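Local coordinates for protein Cif-like 1 (Burkholderia cenocepacia, PDB 7JQY) that probably hydrolyses epoxides, as an alpha/beta-hydrolase-fold enzyme of the Cif-like group that assembles as an octamer, at residues B[56-65]-B[207-215]; B[76-84]-B[101-112]. The protein carries 1 engineered substitution. One frame throughout, in Å; residues are numbered along the deposited sequence.

Overall arrangement
The two contacts lie on different parts of one alpha/beta hydrolase fold, with centres about 18 Å apart. Interaction 1 joins the loop after strand 50-54 to helix 205-215, one of the helices inserted between strands 140-146 and 250-255, probably the cap. Interaction 2 packs strand 77-82 of the central sheet on helix 98-111. Along the chain the order is 56-65, 76-84, 101-112, 207-215, so both segments of interaction 2 fall between those of interaction 1. Strands 50-54 and 77-82 are parallel neighbours, and the two contacts meet at their ends: W61 N probably bonds D82 OD1, and Y83 OH packs on G56. The loop 56-65 thus touches both the end of strand 77-82 and the probable cap.

Interaction 1 (B[56-65]-B[207-215]); sequences GWPQTWYTWR and DIAVYADAY
Y211 lies across the loop 56-65, from the backbone of P58 to T63. Its CB is 3.2 Å from P58 O, and its CD1 is 3.9 Å from Q59 CA. Y62 turns a ring edge toward the Y211 face in an offset edge-to-face pair, planes 73° apart. The hydroxyl of Y211 also has a hydrogen-bond partner in D288.

CG of Y62 stands anti to the backbone N (chi1 -179°), which sends the ring out to helix 205-215. V210 CG1 covers one face, 3.9 Å from the Y62 ring centroid, and R65 CD covers the opposite face. Y62 OH donates to D207 OD1 at 2.6 Å. R65 NH2 makes a long salt bridge to D207 OD2, 3.4 Å, and a water joins R65 NE to the same oxygen.

Y215 OH donates to Q59 O at 2.7 Å, in the carbonyl plane and on a lone pair. P58 CB sits over the Y215 ring face. A cis peptide precedes P58, consistent with the HGXP motif of epoxide hydrolases.

W57 N of this motif bonds the engineered S123. Tyrosine hydroxyls and an edge-to-face ring pair therefore tie the probable cap to a loop that probably helps form the oxyanion hole.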
loop_
_atom_site.group_PDB
_atom_site.type_symbol
_atom_site.label_atom_id
_atom_site.label_comp_id
_atom_site.label_asym_id
_atom_site.label_seq_id
_atom_site.Cartn_x
_atom_site.Cartn_y
_atom_site.Cartn_z
ATOM N N GLY B 56 -6.282 -20.270 -24.052
ATOM C CA GLY B 56 -5.173 -19.391 -24.345
ATOM C C GLY B 56 -4.891 -18.431 -23.200
ATOM O O GLY B 56 -5.147 -18.730 -22.026
ATOM N N TRP B 57 -4.314 -17.275 -23.559
ATOM C CA TRP B 57 -4.012 -16.179 -22.643
ATOM C C TRP B 57 -5.023 -15.054 -22.821
ATOM O O TRP B 57 -5.332 -14.676 -23.959
ATOM C CB TRP B 57 -2.602 -15.627 -22.880
ATOM C CG TRP B 57 -2.116 -14.760 -21.753
ATOM C CD1 TRP B 57 -1.313 -15.142 -20.704
ATOM C CD2 TRP B 57 -2.422 -13.376 -21.536
ATOM N NE1 TRP B 57 -1.103 -14.078 -19.859
ATOM C CE2 TRP B 57 -1.775 -12.986 -20.343
ATOM C CE3 TRP B 57 -3.187 -12.428 -22.231
ATOM C CZ2 TRP B 57 -1.866 -11.689 -19.834
ATOM C CZ3 TRP B 57 -3.278 -11.144 -21.724
ATOM C CH2 TRP B 57 -2.619 -10.787 -20.534
ATOM N N PRO B 58 -5.569 -14.491 -21.726
ATOM C CA PRO B 58 -5.356 -14.878 -20.328
ATOM C C PRO B 58 -6.488 -15.766 -19.836
ATOM O O PRO B 58 -7.415 -15.267 -19.204
ATOM C CB PRO B 58 -5.376 -13.539 -19.598
ATOM C CG PRO B 58 -6.345 -12.667 -20.446
ATOM C CD PRO B 58 -6.488 -13.344 -21.816
ATOM N N GLN B 59 -6.424 -17.060 -20.116
ATOM C CA GLN B 59 -7.556 -17.941 -19.887
ATOM C C GLN B 59 -7.120 -19.173 -19.103
ATOM O O GLN B 59 -5.942 -19.373 -18.803
ATOM C CB GLN B 59 -8.203 -18.347 -21.217
ATOM C CG GLN B 59 -8.474 -17.140 -22.138
ATOM C CD GLN B 59 -9.227 -17.528 -23.380
ATOM O OE1 GLN B 59 -8.798 -18.408 -24.139
ATOM N NE2 GLN B 59 -10.370 -16.894 -23.591
ATOM N N THR B 60 -8.115 -19.974 -18.737
ATOM C CA THR B 60 -7.953 -21.297 -18.165
ATOM C C THR B 60 -8.956 -22.197 -18.864
ATOM O O THR B 60 -9.664 -21.759 -19.779
ATOM C CB THR B 60 -8.205 -21.301 -16.651
ATOM O OG1 THR B 60 -9.565 -20.929 -16.421
ATOM C CG2 THR B 60 -7.262 -20.358 -15.913
ATOM N N TRP B 61 -9.063 -23.442 -18.386
ATOM C CA TRP B 61 -10.098 -24.350 -18.877
ATOM C C TRP B 61 -11.482 -23.720 -18.804
ATOM O O TRP B 61 -12.372 -24.069 -19.592
ATOM C CB TRP B 61 -10.080 -25.651 -18.066
ATOM C CG TRP B 61 -10.676 -25.484 -16.697
ATOM C CD1 TRP B 61 -10.004 -25.209 -15.539
ATOM C CD2 TRP B 61 -12.069 -25.549 -16.347
ATOM N NE1 TRP B 61 -10.891 -25.096 -14.495
ATOM C CE2 TRP B 61 -12.162 -25.307 -14.961
ATOM C CE3 TRP B 61 -13.243 -25.791 -17.072
ATOM C CZ2 TRP B 61 -13.381 -25.301 -14.287
ATOM C CZ3 TRP B 61 -14.456 -25.789 -16.393
ATOM C CH2 TRP B 61 -14.513 -25.540 -15.018
ATOM N N TYR B 62 -11.687 -22.797 -17.857
ATOM C CA TYR B 62 -13.008 -22.236 -17.591
ATOM C C TYR B 62 -13.623 -21.582 -18.826
ATOM O O TYR B 62 -14.839 -21.360 -18.857
ATOM C CB TYR B 62 -12.895 -21.235 -16.435
ATOM C CG TYR B 62 -14.187 -20.557 -15.995
ATOM C CD1 TYR B 62 -15.087 -21.201 -15.152
ATOM C CD2 TYR B 62 -14.487 -19.257 -16.401
ATOM C CE1 TYR B 62 -16.260 -20.569 -14.730
ATOM C CE2 TYR B 62 -15.646 -18.622 -15.984
ATOM C CZ TYR B 62 -16.533 -19.283 -15.152
ATOM O OH TYR B 62 -17.689 -18.650 -14.743
ATOM N N THR B 63 -12.818 -21.263 -19.843
ATOM C CA THR B 63 -13.374 -20.628 -21.028
ATOM C C THR B 63 -14.261 -21.569 -21.838
ATOM O O THR B 63 -15.105 -21.092 -22.602
ATOM C CB THR B 63 -12.251 -20.047 -21.900
ATOM O OG1 THR B 63 -12.813 -19.109 -22.820
ATOM C CG2 THR B 63 -11.521 -21.125 -22.681
ATOM N N TRP B 64 -14.132 -22.880 -21.653
ATOM C CA TRP B 64 -14.919 -23.876 -22.367
ATOM C C TRP B 64 -16.185 -24.271 -21.622
ATOM O O TRP B 64 -16.815 -25.269 -21.987
ATOM C CB TRP B 64 -14.074 -25.126 -22.635
ATOM C CG TRP B 64 -12.788 -24.819 -23.342
ATOM C CD1 TRP B 64 -11.548 -24.788 -22.799
ATOM C CD2 TRP B 64 -12.630 -24.481 -24.723
ATOM N NE1 TRP B 64 -10.618 -24.466 -23.749
ATOM C CE2 TRP B 64 -11.255 -24.270 -24.944
ATOM C CE3 TRP B 64 -13.517 -24.337 -25.799
ATOM C CZ2 TRP B 64 -10.742 -23.919 -26.196
ATOM C CZ3 TRP B 64 -13.003 -23.989 -27.048
ATOM C CH2 TRP B 64 -11.633 -23.782 -27.232
ATOM N N ARG B 65 -16.567 -23.510 -20.594
ATOM C CA ARG B 65 -17.641 -23.934 -19.699
ATOM C C ARG B 65 -18.967 -24.136 -20.422
ATOM O O ARG B 65 -19.756 -25.003 -20.023
ATOM C CB ARG B 65 -17.811 -22.913 -18.581
ATOM C CG ARG B 65 -18.235 -21.549 -19.068
ATOM C CD ARG B 65 -17.967 -20.499 -18.018
ATOM N NE ARG B 65 -18.286 -19.169 -18.514
ATOM C CZ ARG B 65 -17.445 -18.416 -19.208
ATOM N NH1 ARG B 65 -16.224 -18.869 -19.486
ATOM N NH2 ARG B 65 -17.834 -17.211 -19.627
ATOM N N ASP B 207 -17.244 -13.349 -14.654
ATOM C CA ASP B 207 -16.633 -14.415 -15.446
ATOM C C ASP B 207 -15.182 -14.083 -15.781
ATOM O O ASP B 207 -14.296 -14.932 -15.643
ATOM C CB ASP B 207 -17.426 -14.634 -16.737
ATOM C CG ASP B 207 -18.628 -15.526 -16.545
ATOM O OD1 ASP B 207 -18.608 -16.397 -15.638
ATOM O OD2 ASP B 207 -19.590 -15.357 -17.322
ATOM N N ILE B 208 -14.921 -12.850 -16.234
ATOM C CA ILE B 208 -13.549 -12.467 -16.563
ATOM C C ILE B 208 -12.668 -12.493 -15.312
ATOM O O ILE B 208 -11.489 -12.861 -15.380
ATOM C CB ILE B 208 -13.528 -11.088 -17.256
ATOM C CG1 ILE B 208 -14.535 -11.043 -18.416
ATOM C CG2 ILE B 208 -12.131 -10.773 -17.784
ATOM C CD1 ILE B 208 -14.913 -9.646 -18.842
ATOM N N ALA B 209 -13.234 -12.157 -14.150
ATOM C CA ALA B 209 -12.454 -12.154 -12.911
ATOM C C ALA B 209 -11.963 -13.551 -12.540
ATOM O O ALA B 209 -10.946 -13.690 -11.855
ATOM C CB ALA B 209 -13.281 -11.562 -11.768
ATOM N N VAL B 210 -12.662 -14.594 -12.986
ATOM C CA VAL B 210 -12.172 -15.949 -12.768
ATOM C C VAL B 210 -10.817 -16.133 -13.441
ATOM O O VAL B 210 -9.882 -16.690 -12.845
ATOM C CB VAL B 210 -13.200 -16.963 -13.292
ATOM C CG1 VAL B 210 -12.638 -18.376 -13.229
ATOM C CG2 VAL B 210 -14.501 -16.838 -12.514
ATOM N N TYR B 211 -10.683 -15.651 -14.683
ATOM C CA TYR B 211 -9.384 -15.672 -15.351
ATOM C C TYR B 211 -8.380 -14.793 -14.616
ATOM O O TYR B 211 -7.257 -15.220 -14.324
ATOM C CB TYR B 211 -9.512 -15.191 -16.798
ATOM C CG TYR B 211 -10.571 -15.846 -17.648
ATOM C CD1 TYR B 211 -10.708 -17.235 -17.699
ATOM C CD2 TYR B 211 -11.404 -15.069 -18.447
ATOM C CE1 TYR B 211 -11.672 -17.826 -18.497
ATOM C CE2 TYR B 211 -12.365 -15.645 -19.251
ATOM C CZ TYR B 211 -12.495 -17.022 -19.285
ATOM O OH TYR B 211 -13.459 -17.586 -20.088
ATOM N N ALA B 212 -8.761 -13.546 -14.330
ATOM C CA ALA B 212 -7.822 -12.610 -13.720
ATOM C C ALA B 212 -7.301 -13.138 -12.384
ATOM O O ALA B 212 -6.113 -12.983 -12.073
ATOM C CB ALA B 212 -8.479 -11.237 -13.557
ATOM N N ASP B 213 -8.173 -13.756 -11.574
ATOM C CA ASP B 213 -7.722 -14.301 -10.289
ATOM C C ASP B 213 -6.755 -15.472 -10.469
ATOM O O ASP B 213 -5.858 -15.669 -9.642
ATOM C CB ASP B 213 -8.924 -14.699 -9.424
ATOM C CG ASP B 213 -9.770 -13.486 -9.008
ATOM O OD1 ASP B 213 -9.392 -12.325 -9.340
ATOM O OD2 ASP B 213 -10.822 -13.690 -8.369
ATOM N N ALA B 214 -6.915 -16.265 -11.524
ATOM C CA ALA B 214 -5.941 -17.321 -11.768
ATOM C C ALA B 214 -4.554 -16.742 -12.049
ATOM O O ALA B 214 -3.545 -17.259 -11.556
ATOM C CB ALA B 214 -6.404 -18.204 -12.920
ATOM N N TYR B 215 -4.486 -15.658 -12.824
ATOM C CA TYR B 215 -3.217 -15.046 -13.200
ATOM C C TYR B 215 -2.604 -14.218 -12.082
ATOM O O TYR B 215 -1.429 -13.851 -12.180
ATOM C CB TYR B 215 -3.414 -14.198 -14.487
ATOM C CG TYR B 215 -3.518 -15.122 -15.683
ATOM C CD1 TYR B 215 -2.385 -15.481 -16.405
ATOM C CD2 TYR B 215 -4.727 -15.716 -16.024
ATOM C CE1 TYR B 215 -2.459 -16.379 -17.455
ATOM C CE2 TYR B 215 -4.813 -16.611 -17.069
ATOM C CZ TYR B 215 -3.675 -16.935 -17.784
ATOM O OH TYR B 215 -3.756 -17.840 -18.828
HETATM O O HOH W 1 -20.671 -17.671 -18.107
#

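Interaction 2 (B[76-84]-B[101-112]); sequences YRVVAVDYR and MAGDIRALVHQL
Strand 77-82 and helix 98-111 are the first two elements of a beta-alpha-beta crossover that ends in strand 117-122, and V79, V81, L108 and I105 form the apolar middle of their contact. The axes approach to 10.7 Å, and the N-to-C directions differ by 136°.

Alternate strand residues face the helix. V79 CG1 passes L108 CD2 at 4.0 Å, while the other methyl, CG2, packs on CD1 of L112. V81 CG1 lies 4.0 Å from I105 CD1, and it also meets L108 CD1 tip to tip. Y40 of the adjoining strand 37-43 touches V79, L108 and L112 and extends this layer.

Past the strand, M101 CE sits over one face of the Y83 ring, 3.7 Å from the ring centroid. A bend at chi3 (56°) turns the methyl onto the ring, with the sulfur farther out above the same face: a Met-aromatic contact. H55 also meets the Y83 ring.

R84 grips D104 side-on. NE bonds OD1 of D104 and NH1 bonds OD2, each at 2.8 Å, and the guanidinium and carboxylate planes are only 13° apart. Two bonds in a nearly flat pair fix the rotation of both groups. R84 NH2 has a further partner in G94 O. A water links R84 N to M101 O and D104 OD1.

At the other end, the extended chain of R77 reaches the backbone just after the helix. Its NH1 donates to L112 O at 3.2 Å, and NH2 adds a weak bond to the same oxygen. A positive group there would suit the negative end of the helix dipole.

Alternate strand valines packed on a flanking helix, with an arginine bonded at each end, are the sheet-helix interface of the alpha/beta hydrolase fold, in which helices flank a mostly parallel sheet.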
loop_
_atom_site.group_PDB
_atom_site.type_symbol
_atom_site.label_atom_id
_atom_site.label_comp_id
_atom_site.label_asym_id
_atom_site.label_seq_id
_atom_site.Cartn_x
_atom_site.Cartn_y
_atom_site.Cartn_z
ATOM N N TYR B 76 -18.966 -37.557 -26.346
ATOM C CA TYR B 76 -17.541 -37.267 -26.386
ATOM C C TYR B 76 -16.950 -37.236 -24.981
ATOM O O TYR B 76 -17.610 -36.862 -24.005
ATOM C CB TYR B 76 -17.285 -35.938 -27.096
ATOM C CG TYR B 76 -17.563 -36.008 -28.581
ATOM C CD1 TYR B 76 -16.741 -36.745 -29.425
ATOM C CD2 TYR B 76 -18.663 -35.359 -29.135
ATOM C CE1 TYR B 76 -16.999 -36.822 -30.789
ATOM C CE2 TYR B 76 -18.929 -35.428 -30.496
ATOM C CZ TYR B 76 -18.094 -36.160 -31.317
ATOM O OH TYR B 76 -18.353 -36.233 -32.662
ATOM N N ARG B 77 -15.693 -37.659 -24.884
ATOM C CA ARG B 77 -14.941 -37.599 -23.634
ATOM C C ARG B 77 -14.173 -36.282 -23.606
ATOM O O ARG B 77 -13.098 -36.164 -24.203
ATOM C CB ARG B 77 -14.015 -38.805 -23.511
ATOM C CG ARG B 77 -13.376 -38.986 -22.130
ATOM C CD ARG B 77 -12.426 -40.175 -22.155
ATOM N NE ARG B 77 -11.645 -40.305 -20.932
ATOM C CZ ARG B 77 -10.597 -41.111 -20.805
ATOM N NH1 ARG B 77 -10.205 -41.855 -21.831
ATOM N NH2 ARG B 77 -9.938 -41.171 -19.658
ATOM N N VAL B 78 -14.706 -35.297 -22.883
ATOM C CA VAL B 78 -14.146 -33.949 -22.900
ATOM C C VAL B 78 -12.997 -33.846 -21.907
ATOM O O VAL B 78 -13.105 -34.283 -20.754
ATOM C CB VAL B 78 -15.228 -32.901 -22.605
ATOM C CG1 VAL B 78 -14.678 -31.509 -22.880
ATOM C CG2 VAL B 78 -16.463 -33.152 -23.467
ATOM N N VAL B 79 -11.887 -33.269 -22.360
ATOM C CA VAL B 79 -10.718 -33.009 -21.531
ATOM C C VAL B 79 -10.307 -31.561 -21.777
ATOM O O VAL B 79 -9.661 -31.256 -22.787
ATOM C CB VAL B 79 -9.560 -33.962 -21.842
ATOM C CG1 VAL B 79 -8.335 -33.610 -20.995
ATOM C CG2 VAL B 79 -9.982 -35.403 -21.605
ATOM N N ALA B 80 -10.648 -30.671 -20.844
ATOM C CA ALA B 80 -10.239 -29.273 -20.902
ATOM C C ALA B 80 -9.059 -29.097 -19.961
ATOM O O ALA B 80 -9.194 -29.298 -18.749
ATOM C CB ALA B 80 -11.387 -28.338 -20.520
ATOM N N VAL B 81 -7.903 -28.753 -20.519
ATOM C CA VAL B 81 -6.629 -28.783 -19.809
ATOM C C VAL B 81 -6.184 -27.362 -19.489
ATOM O O VAL B 81 -6.256 -26.471 -20.342
ATOM C CB VAL B 81 -5.554 -29.511 -20.646
ATOM C CG1 VAL B 81 -4.286 -29.713 -19.834
ATOM C CG2 VAL B 81 -6.091 -30.827 -21.169
ATOM N N ASP B 82 -5.707 -27.155 -18.261
ATOM C CA ASP B 82 -4.862 -26.003 -17.960
ATOM C C ASP B 82 -3.455 -26.352 -18.424
ATOM O O ASP B 82 -2.792 -27.184 -17.796
ATOM C CB ASP B 82 -4.856 -25.686 -16.465
ATOM C CG ASP B 82 -6.163 -25.054 -15.972
ATOM O OD1 ASP B 82 -6.900 -24.441 -16.787
ATOM O OD2 ASP B 82 -6.432 -25.156 -14.746
ATOM N N TYR B 83 -2.981 -25.726 -19.507
ATOM C CA TYR B 83 -1.664 -26.126 -19.993
ATOM C C TYR B 83 -0.571 -25.645 -19.039
ATOM O O TYR B 83 -0.832 -24.938 -18.061
ATOM C CB TYR B 83 -1.406 -25.646 -21.432
ATOM C CG TYR B 83 -1.563 -24.179 -21.768
ATOM C CD1 TYR B 83 -0.954 -23.185 -21.021
ATOM C CD2 TYR B 83 -2.276 -23.797 -22.908
ATOM C CE1 TYR B 83 -1.093 -21.845 -21.362
ATOM C CE2 TYR B 83 -2.417 -22.478 -23.261
ATOM C CZ TYR B 83 -1.823 -21.503 -22.495
ATOM O OH TYR B 83 -1.978 -20.185 -22.862
ATOM N N ARG B 84 0.665 -26.067 -19.323
ATOM C CA ARG B 84 1.817 -25.751 -18.477
ATOM C C ARG B 84 1.852 -24.267 -18.132
ATOM O O ARG B 84 1.811 -23.411 -19.025
ATOM C CB ARG B 84 3.124 -26.170 -19.167
ATOM C CG ARG B 84 4.396 -25.779 -18.393
ATOM C CD ARG B 84 5.690 -26.099 -19.167
ATOM N NE ARG B 84 5.815 -27.529 -19.442
ATOM C CZ ARG B 84 6.877 -28.279 -19.153
ATOM N NH1 ARG B 84 6.861 -29.569 -19.453
ATOM N NH2 ARG B 84 7.953 -27.748 -18.588
ATOM N N MET B 101 5.125 -27.682 -25.302
ATOM C CA MET B 101 3.846 -27.702 -24.603
ATOM C C MET B 101 2.881 -28.688 -25.238
ATOM O O MET B 101 2.048 -29.276 -24.540
ATOM C CB MET B 101 3.244 -26.300 -24.588
ATOM C CG MET B 101 4.030 -25.349 -23.735
ATOM S SD MET B 101 3.300 -23.719 -23.672
ATOM C CE MET B 101 1.642 -24.091 -23.096
ATOM N N ALA B 102 2.968 -28.876 -26.555
ATOM C CA ALA B 102 2.185 -29.927 -27.190
ATOM C C ALA B 102 2.586 -31.295 -26.656
ATOM O O ALA B 102 1.734 -32.175 -26.503
ATOM C CB ALA B 102 2.334 -29.862 -28.707
ATOM N N GLY B 103 3.880 -31.489 -26.371
ATOM C CA GLY B 103 4.330 -32.749 -25.791
ATOM C C GLY B 103 3.710 -33.025 -24.433
ATOM O O GLY B 103 3.380 -34.170 -24.113
ATOM N N ASP B 104 3.536 -31.979 -23.622
ATOM C CA ASP B 104 2.824 -32.133 -22.357
ATOM C C ASP B 104 1.407 -32.633 -22.595
ATOM O O ASP B 104 0.936 -33.562 -21.926
ATOM C CB ASP B 104 2.784 -30.805 -21.604
ATOM C CG ASP B 104 4.156 -30.291 -21.251
ATOM O OD1 ASP B 104 4.311 -29.050 -21.176
ATOM O OD2 ASP B 104 5.068 -31.118 -21.024
ATOM N N ILE B 105 0.708 -32.031 -23.559
ATOM C CA ILE B 105 -0.669 -32.431 -23.812
ATOM C C ILE B 105 -0.719 -33.871 -24.295
ATOM O O ILE B 105 -1.620 -34.637 -23.928
ATOM C CB ILE B 105 -1.328 -31.474 -24.821
ATOM C CG1 ILE B 105 -1.211 -30.040 -24.311
ATOM C CG2 ILE B 105 -2.770 -31.883 -25.058
ATOM C CD1 ILE B 105 -1.720 -29.881 -22.880
ATOM N N ARG B 106 0.263 -34.271 -25.101
ATOM C CA ARG B 106 0.295 -35.644 -25.588
ATOM C C ARG B 106 0.542 -36.638 -24.455
ATOM O O ARG B 106 -0.091 -37.697 -24.406
ATOM C CB ARG B 106 1.354 -35.782 -26.677
ATOM C CG ARG B 106 1.423 -37.161 -27.279
ATOM C CD ARG B 106 2.298 -37.151 -28.500
ATOM N NE ARG B 106 2.363 -38.460 -29.132
ATOM C CZ ARG B 106 3.440 -39.235 -29.107
ATOM N NH1 ARG B 106 4.502 -38.869 -28.398
ATOM N NH2 ARG B 106 3.418 -40.412 -29.721
ATOM N N ALA B 107 1.457 -36.320 -23.541
ATOM C CA ALA B 107 1.736 -37.239 -22.438
ATOM C C ALA B 107 0.507 -37.450 -21.564
ATOM O O ALA B 107 0.242 -38.572 -21.120
ATOM C CB ALA B 107 2.903 -36.719 -21.600
ATOM N N LEU B 108 -0.287 -36.395 -21.356
ATOM C CA LEU B 108 -1.497 -36.511 -20.549
ATOM C C LEU B 108 -2.567 -37.329 -21.266
ATOM O O LEU B 108 -3.271 -38.123 -20.636
ATOM C CB LEU B 108 -2.029 -35.110 -20.224
ATOM C CG LEU B 108 -3.372 -34.920 -19.506
ATOM C CD1 LEU B 108 -3.362 -33.606 -18.731
ATOM C CD2 LEU B 108 -4.567 -34.957 -20.451
ATOM N N VAL B 109 -2.702 -37.151 -22.580
ATOM C CA VAL B 109 -3.655 -37.958 -23.338
ATOM C C VAL B 109 -3.258 -39.426 -23.286
ATOM O O VAL B 109 -4.108 -40.316 -23.151
ATOM C CB VAL B 109 -3.744 -37.463 -24.795
ATOM C CG1 VAL B 109 -4.542 -38.453 -25.632
ATOM C CG2 VAL B 109 -4.352 -36.065 -24.862
ATOM N N HIS B 110 -1.959 -39.702 -23.406
ATOM C CA HIS B 110 -1.493 -41.079 -23.334
ATOM C C HIS B 110 -1.716 -41.671 -21.947
ATOM O O HIS B 110 -2.040 -42.856 -21.830
ATOM C CB HIS B 110 -0.026 -41.144 -23.753
ATOM C CG HIS B 110 0.183 -40.903 -25.218
ATOM N ND1 HIS B 110 1.235 -41.447 -25.923
ATOM C CD2 HIS B 110 -0.544 -40.190 -26.116
ATOM C CE1 HIS B 110 1.155 -41.072 -27.189
ATOM N NE2 HIS B 110 0.085 -40.309 -27.332
ATOM N N GLN B 111 -1.584 -40.861 -20.893
ATOM C CA GLN B 111 -1.844 -41.368 -19.550
ATOM C C GLN B 111 -3.314 -41.695 -19.345
ATOM O O GLN B 111 -3.635 -42.559 -18.523
ATOM C CB GLN B 111 -1.407 -40.358 -18.490
ATOM C CG GLN B 111 0.070 -40.314 -18.215
ATOM C CD GLN B 111 0.367 -39.589 -16.918
ATOM O OE1 GLN B 111 -0.550 -39.270 -16.156
ATOM N NE2 GLN B 111 1.644 -39.307 -16.669
ATOM N N LEU B 112 -4.212 -41.064 -20.098
ATOM C CA LEU B 112 -5.629 -41.361 -19.981
ATOM C C LEU B 112 -6.043 -42.524 -20.860
ATOM O O LEU B 112 -7.237 -42.832 -20.939
ATOM C CB LEU B 112 -6.458 -40.125 -20.337
ATOM C CG LEU B 112 -6.337 -38.980 -19.335
ATOM C CD1 LEU B 112 -7.194 -37.805 -19.737
ATOM C CD2 LEU B 112 -6.724 -39.479 -17.955
HETATM O O HOH W 2 1.587 -27.645 -21.760
#